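Local coordinates for protein alpha-1,3-glucanase (Paenibacillus glycanilyticus, PDB 6K0P) that probably hydrolyses alpha-1,3-glucan as a glycoside hydrolase family 87 enzyme, its catalytic domain here binding the disaccharide nigerose, at residues A[17-22]-A[346-351]; A[71-76]-A[173-178]; A[81-86]-A[107-112]; A[90-95]-A[154-159]. The protein carries 1 engineered substitution. One frame throughout, in Å; residues are numbered along the deposited sequence.

Overall arrangement
Contact 1 (17-22 with 346-351) joins the smaller N-terminal beta domain to the beta-helix, and contacts 2, 3 and 4 lie within the N-terminal domain. Contacts 1 and 2 have centres about 14 Å apart and touch where Pro18 and Phe19 pack on Glu173. Contact 2 meets contact 4, whose centre is about 18 Å away, through Phe75 and Ile91. Contact 3 stands about 24 Å, centre to centre, from contacts 1 and 4. It includes Phe107, which touches a bound glycan; the side chains of Ala74 and Val81 each come within about 9 Å of a glucose unit. A calcium ion lies about 8 Å from the side chain of Ile21.

Contact 1 (A[17-22]-A[346-351]); sequences MPFTIM and NNYARG
Phe19 drives its ring edge into one face of Tyr348, a T-shaped pair with centroids 5.0 Å apart and planes at 86°. The leading atom, Phe19 CZ, meets the ring near Tyr348 CG at 3.7 Å, while the neighbouring CE1 stands above its middle. Phe19 gets there with CG tucked between its own backbone N and carbonyl carbon (chi1 50°), a rotamer that swings the ring toward the beta-helix strand. Tyr348 answers with CG anti to its N (chi1 173°), which lays the ring out across the gap. Met17, modelled in two conformers, contributes in the one described a chain folded at both chi2 and chi3; its CG sits 3.8 Å from CB of Tyr348, while its CB lies over a face of Phe19. From the far end, Ile21 CD1, also in one of two conformers, lies against the CE2 and OH end of the Tyr348 ring, 3.2 Å from OH. Arg350 NH1 donates to Tyr348 OH at 2.9 Å, the oxygen lying somewhat out of the guanidinium plane. That guanidinium also makes salt bridges to Glu171 and Asp138 of the N-terminal domain, so its rotation is probably well fixed. At the other end Asn346 turns its OD1 to the backbone N of Asn16. Residues 346-351 belong to a strand running parallel to its neighbours 319-326 and 374-383, as in the coils of a pectate-lyase-like beta-helix; the contact is the aromatic seam between that helix and the smaller N-terminal beta domain leaning on it.

Contact 2 (A[71-76]-A[173-178]); sequences PANAFV and ENVAPP
Asn73 and Ala74 both face Glu173 across the strand pair, a classic beta bulge in which the carbonyl O of Glu173 accepts two bonds, from Asn73 N at 2.9 Å and from Ala74 N at 3.0 Å. The return bond, Glu173 N to Ala74 O, completes this antiparallel pairing. Just beyond it the chain of 173-178 leaves the sheet, and there the Asn73 side chain takes over. Its CG lies between the backbone N and the carbonyl carbon (chi1 55°), which turns the amide onto the backbone of Val175: Val175 N gives a nearly straight bond of 2.8 Å to Asn73 OD1 (175°), and Asn73 ND2 reaches Val175 O at 3.0 Å (171°), in both the amide plane and the carbonyl plane. Beside this grip the packing is close, with Ala74 CB 3.6 Å from Val175 CG2 and Trp240 touching both side chains. On the same face as Ala74, the Glu173 carboxylate makes a salt bridge to Arg324 and a hydrogen bond with Trp240. The other flank is looser: Pro71 and Asn174 are exposed, and their nearest approach is Asn174 CB to Pro71 O at 3.4 Å, with no hydrogen bond between them. Past Val175, the exposed residues Ala176 to Pro178 run off without touching 71-76. A leucine in place of Asn73, lacking the amide, would probably leave Val175 N and O without these partners and the departing chain less firmly held. By offering a donor and an acceptor together, the asparagine amide imitates a strand backbone and carries the pairing two residues past Glu173.

Contact 3 (A[81-86]-A[107-112]); sequences VAENTT and FSYLYA
Tyr109 lies flat against the turn of 81-86, with Glu83 CB over one face of its ring, 4.0 Å from the centroid and 14° off the normal. Glu83 and Tyr109 run antiparallel alongside one another. At the ring's far edge the phenol donates from Tyr109 OH to Val81 O at 2.6 Å, tilted 32° from the carbonyl plane; the same hydroxyl is bonded to Tyr45. Glu83 leaves with CG anti to its N, then bends at chi2 (66°), which folds the carboxylate back over the root of Tyr109 and toward Tyr111. That second tyrosine comes head-on, giving its proton from Tyr111 OH to Glu83 OE2 at 2.6 Å, on the anti side, with the oxygen at the ring edge. The other carboxylate oxygen, Glu83 OE1, accepts from Asn84 N at 2.7 Å, so both ends of the group are held. An alanine at Tyr109 is likely to leave Val81 O without its hydroxyl and Glu83 without the ring that backs its aliphatic part. Phe107 touches a bound glucose nearby: loop 81-86 is tied to strand 110-112 and the loop before it, beside a glycan pocket of the N-terminal domain.

Contact 4 (A[90-95]-A[154-159]); sequences SIYADG and KIQKDA
Two inner strands of a four-stranded antiparallel sheet meet here, Ser90 to Tyr92 against Lys154 to Gln156, flanked by 63-67 and 96-104. Ser90 with Gln156 and Tyr92 with Lys154 are hydrogen-bonded pairs, and Ile91 with Ile155 is the non-hydrogen-bonded pair between them. Ile91 CG1 and Ile155 CD1 come to 4.2 Å on the face turned to Phe75 and Leu77, apolar side chains of strand 72-80. The opposite face carries Ser90, Tyr92, Lys154 and Gln156. Lys154 extends alongside Tyr92; the lysine chain turns at chi3 (60°), and this brings its end over the ring, with NZ 4.5 Å from the centroid and 17° off the normal, a cation-pi contact. Tyr63 makes a second one with the same lysine. NZ also donates to Gln156 OE1 at 2.8 Å and to a water, which in turn bonds to Gly95 O. The other end of that amide, Gln156 NE2, gives to Asp158 OD1 at 2.8 Å, lying in the amide plane and on the syn lone pair. Asp158 comes at Tyr92 from the opposite direction: Tyr92 OH donates to Asp158 OD2 at 2.5 Å, a short bond, with ring and carboxylate planes 81° apart. Ser90 OG turns instead to Asp161 and Lys100. The chemistry is thus a hydrogen-bonded chain from ammonium through amide to carboxylate, and the carboxylate's two oxygens are gripped separately; the ammonium over the ring probably makes the phenol a slightly better donor to the carboxylate.

Contact 1 (A[17-22]-A[346-351])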
loop_
_atom_site.group_PDB
_atom_site.type_symbol
_atom_site.label_atom_id
_atom_site.label_comp_id
_atom_site.label_asym_id
_atom_site.label_seq_id
_atom_site.Cartn_x
_atom_site.Cartn_y
_atom_site.Cartn_z
ATOM N N MET A 17 -0.955 11.872 -8.434
ATOM C CA MET A 17 -0.834 12.617 -7.197
ATOM C C MET A 17 -0.050 13.907 -7.418
ATOM O O MET A 17 0.721 14.028 -8.374
ATOM C CB MET A 17 -0.134 11.751 -6.138
ATOM C CG MET A 17 -0.741 10.352 -5.966
ATOM S SD MET A 17 -2.489 10.312 -5.499
ATOM C CE MET A 17 -2.479 11.373 -4.059
ATOM N N PRO A 18 -0.245 14.910 -6.554
ATOM C CA PRO A 18 0.461 16.187 -6.746
ATOM C C PRO A 18 1.925 16.149 -6.355
ATOM O O PRO A 18 2.657 17.095 -6.675
ATOM C CB PRO A 18 -0.310 17.158 -5.839
ATOM C CG PRO A 18 -0.914 16.311 -4.804
ATOM C CD PRO A 18 -1.239 14.987 -5.469
ATOM N N PHE A 19 2.370 15.106 -5.671
ATOM C CA PHE A 19 3.770 14.983 -5.315
ATOM C C PHE A 19 4.498 14.131 -6.341
ATOM O O PHE A 19 3.906 13.265 -6.996
ATOM C CB PHE A 19 3.946 14.410 -3.905
ATOM C CG PHE A 19 3.159 13.160 -3.639
ATOM C CD1 PHE A 19 3.691 11.911 -3.930
ATOM C CD2 PHE A 19 1.905 13.231 -3.062
ATOM C CE1 PHE A 19 2.965 10.755 -3.663
ATOM C CE2 PHE A 19 1.176 12.080 -2.792
ATOM C CZ PHE A 19 1.708 10.843 -3.096
ATOM N N THR A 20 5.786 14.420 -6.494
ATOM C CA THR A 20 6.699 13.673 -7.346
ATOM C C THR A 20 7.600 12.841 -6.446
ATOM O O THR A 20 8.066 13.324 -5.410
ATOM C CB THR A 20 7.561 14.653 -8.147
ATOM O OG1 THR A 20 6.710 15.454 -8.977
ATOM C CG2 THR A 20 8.571 13.917 -9.032
ATOM N N ILE A 21 7.830 11.587 -6.827
ATOM C CA ILE A 21 8.707 10.689 -6.085
ATOM C C ILE A 21 10.039 10.592 -6.811
ATOM O O ILE A 21 10.088 10.275 -8.007
ATOM C CB ILE A 21 8.074 9.299 -5.932
ATOM C CG1 ILE A 21 6.801 9.398 -5.096
ATOM C CG2 ILE A 21 9.087 8.324 -5.326
ATOM C CD1 ILE A 21 5.978 8.158 -5.130
ATOM N N MET A 22 11.127 10.850 -6.090
ATOM C CA MET A 22 12.460 10.774 -6.677
ATOM C C MET A 22 13.341 9.859 -5.844
ATOM O O MET A 22 13.470 10.052 -4.630
ATOM C CB MET A 22 13.071 12.170 -6.791
ATOM C CG MET A 22 12.194 13.090 -7.642
ATOM S SD MET A 22 13.082 14.532 -8.224
ATOM C CE MET A 22 13.431 15.320 -6.679
ATOM N N ASN A 346 -7.805 6.674 -7.518
ATOM C CA ASN A 346 -6.764 7.690 -7.429
ATOM C C ASN A 346 -6.220 7.830 -6.013
ATOM O O ASN A 346 -6.093 8.932 -5.480
ATOM C CB ASN A 346 -7.213 9.041 -7.998
ATOM C CG ASN A 346 -6.054 9.823 -8.565
ATOM O OD1 ASN A 346 -5.393 9.366 -9.498
ATOM N ND2 ASN A 346 -5.776 10.993 -7.991
ATOM N N ASN A 347 -5.881 6.692 -5.414
ATOM C CA ASN A 347 -5.293 6.643 -4.087
ATOM C C ASN A 347 -3.874 6.102 -4.179
ATOM O O ASN A 347 -3.569 5.246 -5.016
ATOM C CB ASN A 347 -6.112 5.749 -3.167
ATOM C CG ASN A 347 -7.547 6.223 -3.037
ATOM O OD1 ASN A 347 -7.812 7.241 -2.409
ATOM N ND2 ASN A 347 -8.479 5.490 -3.636
ATOM N N TYR A 348 -3.019 6.611 -3.300
ATOM C CA TYR A 348 -1.610 6.242 -3.241
ATOM C C TYR A 348 -1.345 5.609 -1.888
ATOM O O TYR A 348 -1.682 6.196 -0.852
ATOM C CB TYR A 348 -0.730 7.495 -3.395
ATOM C CG TYR A 348 0.748 7.243 -3.175
ATOM C CD1 TYR A 348 1.307 7.302 -1.899
ATOM C CD2 TYR A 348 1.592 6.974 -4.244
ATOM C CE1 TYR A 348 2.654 7.065 -1.690
ATOM C CE2 TYR A 348 2.944 6.737 -4.048
ATOM C CZ TYR A 348 3.469 6.790 -2.769
ATOM O OH TYR A 348 4.817 6.554 -2.562
ATOM N N ALA A 349 -0.734 4.422 -1.896
ATOM C CA ALA A 349 -0.347 3.739 -0.671
ATOM C C ALA A 349 1.137 3.420 -0.726
ATOM O O ALA A 349 1.640 2.951 -1.751
ATOM C CB ALA A 349 -1.125 2.433 -0.482
ATOM N N ARG A 350 1.832 3.679 0.380
ATOM C CA ARG A 350 3.224 3.262 0.520
ATOM C C ARG A 350 3.428 2.770 1.944
ATOM O O ARG A 350 3.043 3.450 2.899
ATOM C CB ARG A 350 4.199 4.413 0.230
ATOM C CG ARG A 350 5.664 3.976 0.345
ATOM C CD ARG A 350 6.613 5.103 -0.018
ATOM N NE ARG A 350 6.705 6.159 0.998
ATOM C CZ ARG A 350 6.552 7.462 0.754
ATOM N NH1 ARG A 350 6.269 7.902 -0.475
ATOM N NH2 ARG A 350 6.704 8.339 1.736
ATOM N N GLY A 351 4.041 1.601 2.095
ATOM C CA GLY A 351 4.320 1.098 3.426
ATOM C C GLY A 351 3.150 0.503 4.186
ATOM O O GLY A 351 3.143 0.543 5.424
#

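Contact 2 (A[71-76]-A[173-178])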
loop_
_atom_site.group_PDB
_atom_site.type_symbol
_atom_site.label_atom_id
_atom_site.label_comp_id
_atom_site.label_asym_id
_atom_site.label_seq_id
_atom_site.Cartn_x
_atom_site.Cartn_y
_atom_site.Cartn_z
ATOM N N PRO A 71 7.912 22.355 -9.370
ATOM C CA PRO A 71 8.113 23.273 -8.238
ATOM C C PRO A 71 7.714 22.605 -6.929
ATOM O O PRO A 71 6.845 21.737 -6.902
ATOM C CB PRO A 71 7.181 24.448 -8.558
ATOM C CG PRO A 71 6.994 24.379 -10.062
ATOM C CD PRO A 71 7.011 22.920 -10.396
ATOM N N ALA A 72 8.358 23.017 -5.835
ATOM C CA ALA A 72 8.056 22.394 -4.549
ATOM C C ALA A 72 8.324 23.342 -3.391
ATOM O O ALA A 72 9.337 24.041 -3.372
ATOM C CB ALA A 72 8.888 21.117 -4.348
ATOM N N ASN A 73 7.412 23.331 -2.409
ATOM C CA ASN A 73 7.643 23.934 -1.100
ATOM C C ASN A 73 7.585 22.917 0.031
ATOM O O ASN A 73 7.735 23.300 1.200
ATOM C CB ASN A 73 6.645 25.074 -0.806
ATOM C CG ASN A 73 5.181 24.638 -0.923
ATOM O OD1 ASN A 73 4.881 23.467 -1.040
ATOM N ND2 ASN A 73 4.264 25.606 -0.900
ATOM N N ALA A 74 7.356 21.640 -0.268
ATOM C CA ALA A 74 7.150 20.646 0.774
ATOM C C ALA A 74 7.780 19.332 0.351
ATOM O O ALA A 74 7.872 19.027 -0.843
ATOM C CB ALA A 74 5.657 20.445 1.047
ATOM N N PHE A 75 8.197 18.552 1.347
ATOM C CA PHE A 75 9.076 17.412 1.107
ATOM C C PHE A 75 8.766 16.294 2.083
ATOM O O PHE A 75 8.486 16.548 3.261
ATOM C CB PHE A 75 10.547 17.825 1.260
ATOM C CG PHE A 75 10.940 18.943 0.340
ATOM C CD1 PHE A 75 11.343 18.671 -0.958
ATOM C CD2 PHE A 75 10.830 20.263 0.746
ATOM C CE1 PHE A 75 11.661 19.695 -1.824
ATOM C CE2 PHE A 75 11.133 21.290 -0.126
ATOM C CZ PHE A 75 11.562 21.006 -1.406
ATOM N N VAL A 76 8.859 15.056 1.604
ATOM C CA VAL A 76 8.822 13.882 2.473
ATOM C C VAL A 76 10.068 13.051 2.195
ATOM O O VAL A 76 10.317 12.654 1.047
ATOM C CB VAL A 76 7.541 13.048 2.302
ATOM C CG1 VAL A 76 7.574 11.849 3.256
ATOM C CG2 VAL A 76 6.295 13.909 2.573
ATOM N N GLU A 173 6.506 18.403 -3.397
ATOM C CA GLU A 173 5.143 18.848 -3.652
ATOM C C GLU A 173 5.082 20.364 -3.551
ATOM O O GLU A 173 5.747 20.969 -2.702
ATOM C CB GLU A 173 4.169 18.207 -2.646
ATOM C CG GLU A 173 2.700 18.388 -2.999
ATOM C CD GLU A 173 1.763 17.621 -2.078
ATOM O OE1 GLU A 173 2.236 16.730 -1.338
ATOM O OE2 GLU A 173 0.554 17.922 -2.095
ATOM N N ASN A 174 4.276 20.974 -4.421
ATOM C CA ASN A 174 3.950 22.395 -4.326
ATOM C C ASN A 174 2.568 22.494 -3.684
ATOM O O ASN A 174 1.542 22.324 -4.351
ATOM C CB ASN A 174 3.978 23.042 -5.705
ATOM C CG ASN A 174 3.760 24.534 -5.641
ATOM O OD1 ASN A 174 3.750 25.118 -4.558
ATOM N ND2 ASN A 174 3.598 25.165 -6.804
ATOM N N VAL A 175 2.546 22.758 -2.389
ATOM C CA VAL A 175 1.312 22.761 -1.612
ATOM C C VAL A 175 0.704 24.158 -1.649
ATOM O O VAL A 175 1.372 25.152 -1.331
ATOM C CB VAL A 175 1.596 22.324 -0.168
ATOM C CG1 VAL A 175 0.295 22.207 0.619
ATOM C CG2 VAL A 175 2.326 20.978 -0.177
ATOM N N ALA A 176 -0.574 24.230 -2.040
ATOM C CA ALA A 176 -1.294 25.491 -2.042
ATOM C C ALA A 176 -1.445 26.009 -0.612
ATOM O O ALA A 176 -1.330 25.248 0.353
ATOM C CB ALA A 176 -2.685 25.265 -2.632
ATOM N N PRO A 177 -1.704 27.302 -0.449
ATOM C CA PRO A 177 -2.022 27.843 0.885
ATOM C C PRO A 177 -3.237 27.146 1.472
ATOM O O PRO A 177 -4.050 26.571 0.728
ATOM C CB PRO A 177 -2.320 29.328 0.603
ATOM C CG PRO A 177 -1.633 29.619 -0.685
ATOM C CD PRO A 177 -1.660 28.348 -1.488
ATOM N N PRO A 178 -3.396 27.172 2.799
ATOM C CA PRO A 178 -4.520 26.461 3.423
ATOM C C PRO A 178 -5.869 27.016 2.995
ATOM O O PRO A 178 -6.045 28.225 2.821
ATOM C CB PRO A 178 -4.289 26.668 4.924
ATOM C CG PRO A 178 -3.445 27.906 5.011
ATOM C CD PRO A 178 -2.553 27.856 3.794
#

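Contact 3 (A[81-86]-A[107-112])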
loop_
_atom_site.group_PDB
_atom_site.type_symbol
_atom_site.label_atom_id
_atom_site.label_comp_id
_atom_site.label_asym_id
_atom_site.label_seq_id
_atom_site.Cartn_x
_atom_site.Cartn_y
_atom_site.Cartn_z
ATOM N N VAL A 81 16.982 5.304 10.145
ATOM C CA VAL A 81 17.954 5.693 11.162
ATOM C C VAL A 81 18.041 4.571 12.186
ATOM O O VAL A 81 17.301 3.584 12.102
ATOM C CB VAL A 81 17.596 7.043 11.818
ATOM C CG1 VAL A 81 17.637 8.149 10.772
ATOM C CG2 VAL A 81 16.224 6.997 12.500
ATOM N N ALA A 82 18.950 4.715 13.147
ATOM C CA ALA A 82 19.150 3.682 14.153
ATOM C C ALA A 82 17.889 3.471 14.981
ATOM O O ALA A 82 17.089 4.384 15.186
ATOM C CB ALA A 82 20.285 4.096 15.087
ATOM N N GLU A 83 17.724 2.246 15.472
ATOM C CA GLU A 83 16.645 1.960 16.410
ATOM C C GLU A 83 16.719 2.883 17.624
ATOM O O GLU A 83 17.803 3.284 18.060
ATOM C CB GLU A 83 16.735 0.489 16.847
ATOM C CG GLU A 83 15.873 0.080 18.051
ATOM C CD GLU A 83 14.367 0.146 17.793
ATOM O OE1 GLU A 83 13.849 1.245 17.472
ATOM O OE2 GLU A 83 13.694 -0.909 17.937
ATOM N N ASN A 84 15.543 3.254 18.136
ATOM C CA ASN A 84 15.408 4.058 19.353
ATOM C C ASN A 84 16.169 5.378 19.259
ATOM O O ASN A 84 16.882 5.785 20.180
ATOM C CB ASN A 84 15.799 3.270 20.605
ATOM C CG ASN A 84 15.301 3.923 21.879
ATOM O OD1 ASN A 84 14.232 4.538 21.899
ATOM N ND2 ASN A 84 16.074 3.795 22.949
ATOM N N THR A 85 16.012 6.066 18.132
ATOM C CA THR A 85 16.686 7.346 17.962
ATOM C C THR A 85 15.765 8.355 17.301
ATOM O O THR A 85 14.853 8.006 16.539
ATOM C CB THR A 85 17.989 7.278 17.143
ATOM O OG1 THR A 85 17.681 7.047 15.772
ATOM C CG2 THR A 85 18.909 6.185 17.639
ATOM N N THR A 86 16.027 9.613 17.619
ATOM C CA THR A 86 15.450 10.753 16.925
ATOM C C THR A 86 16.573 11.740 16.656
ATOM O O THR A 86 17.611 11.740 17.327
ATOM C CB THR A 86 14.373 11.461 17.756
ATOM O OG1 THR A 86 14.989 12.067 18.904
ATOM C CG2 THR A 86 13.292 10.485 18.199
ATOM N N PHE A 107 8.359 4.739 14.710
ATOM C CA PHE A 107 7.349 3.901 14.073
ATOM C C PHE A 107 7.926 2.747 13.264
ATOM O O PHE A 107 7.155 1.930 12.748
ATOM C CB PHE A 107 6.424 4.763 13.203
ATOM C CG PHE A 107 5.592 5.724 14.004
ATOM C CD1 PHE A 107 4.487 5.270 14.696
ATOM C CD2 PHE A 107 5.937 7.071 14.093
ATOM C CE1 PHE A 107 3.713 6.134 15.456
ATOM C CE2 PHE A 107 5.170 7.953 14.851
ATOM C CZ PHE A 107 4.055 7.481 15.535
ATOM N N SER A 108 9.248 2.663 13.138
ATOM C CA SER A 108 9.899 1.597 12.395
ATOM C C SER A 108 10.484 0.562 13.359
ATOM O O SER A 108 10.390 0.690 14.585
ATOM C CB SER A 108 10.969 2.189 11.473
ATOM O OG SER A 108 11.813 3.075 12.201
ATOM N N TYR A 109 11.097 -0.478 12.780
ATOM C CA TYR A 109 11.728 -1.586 13.494
ATOM C C TYR A 109 10.702 -2.507 14.144
ATOM O O TYR A 109 10.323 -2.318 15.307
ATOM C CB TYR A 109 12.798 -1.103 14.488
ATOM C CG TYR A 109 14.029 -0.545 13.802
ATOM C CD1 TYR A 109 14.030 0.739 13.267
ATOM C CD2 TYR A 109 15.187 -1.305 13.687
ATOM C CE1 TYR A 109 15.141 1.247 12.629
ATOM C CE2 TYR A 109 16.302 -0.802 13.052
ATOM C CZ TYR A 109 16.276 0.474 12.534
ATOM O OH TYR A 109 17.383 0.986 11.902
ATOM N N LEU A 110 10.245 -3.501 13.387
ATOM C CA LEU A 110 9.322 -4.521 13.866
ATOM C C LEU A 110 10.056 -5.854 13.796
ATOM O O LEU A 110 10.753 -6.130 12.816
ATOM C CB LEU A 110 8.046 -4.541 13.000
ATOM C CG LEU A 110 6.972 -3.466 13.245
ATOM C CD1 LEU A 110 6.368 -3.623 14.637
ATOM C CD2 LEU A 110 7.490 -2.034 13.048
ATOM N N TYR A 111 9.914 -6.678 14.835
ATOM C CA TYR A 111 10.830 -7.793 15.059
ATOM C C TYR A 111 10.174 -9.140 14.781
ATOM O O TYR A 111 8.997 -9.354 15.090
ATOM C CB TYR A 111 11.415 -7.735 16.478
ATOM C CG TYR A 111 12.304 -6.529 16.655
ATOM C CD1 TYR A 111 11.769 -5.308 17.024
ATOM C CD2 TYR A 111 13.673 -6.599 16.411
ATOM C CE1 TYR A 111 12.561 -4.187 17.154
ATOM C CE2 TYR A 111 14.482 -5.476 16.547
ATOM C CZ TYR A 111 13.911 -4.273 16.916
ATOM O OH TYR A 111 14.684 -3.141 17.058
ATOM N N ALA A 112 10.953 -10.040 14.187
ATOM C CA ALA A 112 10.528 -11.404 13.895
ATOM C C ALA A 112 11.786 -12.237 13.676
ATOM O O ALA A 112 12.895 -11.818 14.023
ATOM C CB ALA A 112 9.593 -11.441 12.681
HETATM O O HOH W 1 13.883 4.220 10.600
#

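Contact 4 (A[90-95]-A[154-159])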
loop_
_atom_site.group_PDB
_atom_site.type_symbol
_atom_site.label_atom_id
_atom_site.label_comp_id
_atom_site.label_asym_id
_atom_site.label_seq_id
_atom_site.Cartn_x
_atom_site.Cartn_y
_atom_site.Cartn_z
ATOM N N SER A 90 19.817 17.508 7.289
ATOM C CA SER A 90 19.689 18.862 6.774
ATOM C C SER A 90 19.247 18.899 5.319
ATOM O O SER A 90 19.551 17.997 4.530
ATOM C CB SER A 90 21.008 19.602 6.915
ATOM O OG SER A 90 21.373 19.663 8.276
ATOM N N ILE A 91 18.529 19.967 4.960
ATOM C CA ILE A 91 18.088 20.189 3.588
ATOM C C ILE A 91 18.637 21.517 3.091
ATOM O O ILE A 91 18.605 22.523 3.817
ATOM C CB ILE A 91 16.554 20.099 3.423
ATOM C CG1 ILE A 91 16.156 20.290 1.955
ATOM C CG2 ILE A 91 15.830 21.115 4.317
ATOM C CD1 ILE A 91 14.674 19.964 1.672
ATOM N N TYR A 92 19.161 21.503 1.868
ATOM C CA TYR A 92 19.740 22.661 1.203
ATOM C C TYR A 92 19.029 22.883 -0.125
ATOM O O TYR A 92 18.618 21.927 -0.794
ATOM C CB TYR A 92 21.215 22.397 0.868
ATOM C CG TYR A 92 22.176 22.432 2.031
ATOM C CD1 TYR A 92 22.129 21.471 3.034
ATOM C CD2 TYR A 92 23.155 23.410 2.109
ATOM C CE1 TYR A 92 23.022 21.501 4.097
ATOM C CE2 TYR A 92 24.051 23.449 3.157
ATOM C CZ TYR A 92 23.979 22.501 4.149
ATOM O OH TYR A 92 24.877 22.557 5.182
ATOM N N ALA A 93 18.899 24.158 -0.515
ATOM C CA ALA A 93 18.393 24.537 -1.829
ATOM C C ALA A 93 19.473 25.350 -2.523
ATOM O O ALA A 93 19.892 26.397 -2.011
ATOM C CB ALA A 93 17.105 25.360 -1.720
ATOM N N ASP A 94 19.930 24.857 -3.681
ATOM C CA ASP A 94 21.001 25.494 -4.451
ATOM C C ASP A 94 22.203 25.831 -3.576
ATOM O O ASP A 94 22.810 26.900 -3.687
ATOM C CB ASP A 94 20.493 26.706 -5.232
ATOM C CG ASP A 94 19.494 26.326 -6.297
ATOM O OD1 ASP A 94 19.577 25.192 -6.823
ATOM O OD2 ASP A 94 18.625 27.163 -6.612
ATOM N N GLY A 95 22.545 24.907 -2.683
ATOM C CA GLY A 95 23.742 25.037 -1.881
ATOM C C GLY A 95 23.592 25.827 -0.604
ATOM O O GLY A 95 24.573 25.956 0.143
ATOM N N LYS A 154 19.477 19.315 -1.779
ATOM C CA LYS A 154 20.503 18.431 -1.245
ATOM C C LYS A 154 20.094 18.001 0.158
ATOM O O LYS A 154 19.697 18.834 0.979
ATOM C CB LYS A 154 21.847 19.163 -1.242
ATOM C CG LYS A 154 23.004 18.369 -0.687
ATOM C CD LYS A 154 24.340 19.081 -0.948
ATOM C CE LYS A 154 24.384 20.455 -0.296
ATOM N NZ LYS A 154 25.818 20.851 -0.104
ATOM N N ILE A 155 20.147 16.695 0.417
ATOM C CA ILE A 155 19.976 16.150 1.757
ATOM C C ILE A 155 21.377 15.874 2.265
ATOM O O ILE A 155 22.114 15.106 1.640
ATOM C CB ILE A 155 19.149 14.858 1.727
ATOM C CG1 ILE A 155 17.802 15.096 1.040
ATOM C CG2 ILE A 155 18.961 14.313 3.140
ATOM C CD1 ILE A 155 16.936 16.160 1.725
ATOM N N GLN A 156 21.763 16.513 3.366
ATOM C CA GLN A 156 23.150 16.472 3.813
ATOM C C GLN A 156 23.215 16.272 5.319
ATOM O O GLN A 156 22.432 16.858 6.077
ATOM C CB GLN A 156 23.869 17.769 3.425
ATOM C CG GLN A 156 25.333 17.847 3.835
ATOM C CD GLN A 156 26.055 18.955 3.104
ATOM O OE1 GLN A 156 26.255 18.878 1.895
ATOM N NE2 GLN A 156 26.448 19.996 3.832
ATOM N N LYS A 157 24.164 15.444 5.743
ATOM C CA LYS A 157 24.366 15.146 7.158
ATOM C C LYS A 157 25.411 16.113 7.698
ATOM O O LYS A 157 26.610 15.937 7.470
ATOM C CB LYS A 157 24.807 13.695 7.320
ATOM C CG LYS A 157 24.349 13.056 8.622
ATOM C CD LYS A 157 24.782 11.588 8.705
ATOM C CE LYS A 157 26.234 11.479 9.123
ATOM N NZ LYS A 157 26.482 11.948 10.515
ATOM N N ASP A 158 24.959 17.140 8.409
ATOM C CA ASP A 158 25.841 18.161 8.958
ATOM C C ASP A 158 26.164 17.842 10.417
ATOM O O ASP A 158 25.617 16.914 11.017
ATOM C CB ASP A 158 25.194 19.551 8.839
ATOM C CG ASP A 158 25.192 20.084 7.411
ATOM O OD1 ASP A 158 26.032 19.645 6.602
ATOM O OD2 ASP A 158 24.356 20.965 7.099
ATOM N N ALA A 159 27.072 18.632 10.993
ATOM C CA ALA A 159 27.361 18.486 12.412
ATOM C C ALA A 159 26.072 18.640 13.209
ATOM O O ALA A 159 25.271 19.541 12.946
ATOM C CB ALA A 159 28.377 19.544 12.850
HETATM O O HOH W 2 26.302 23.629 0.256
#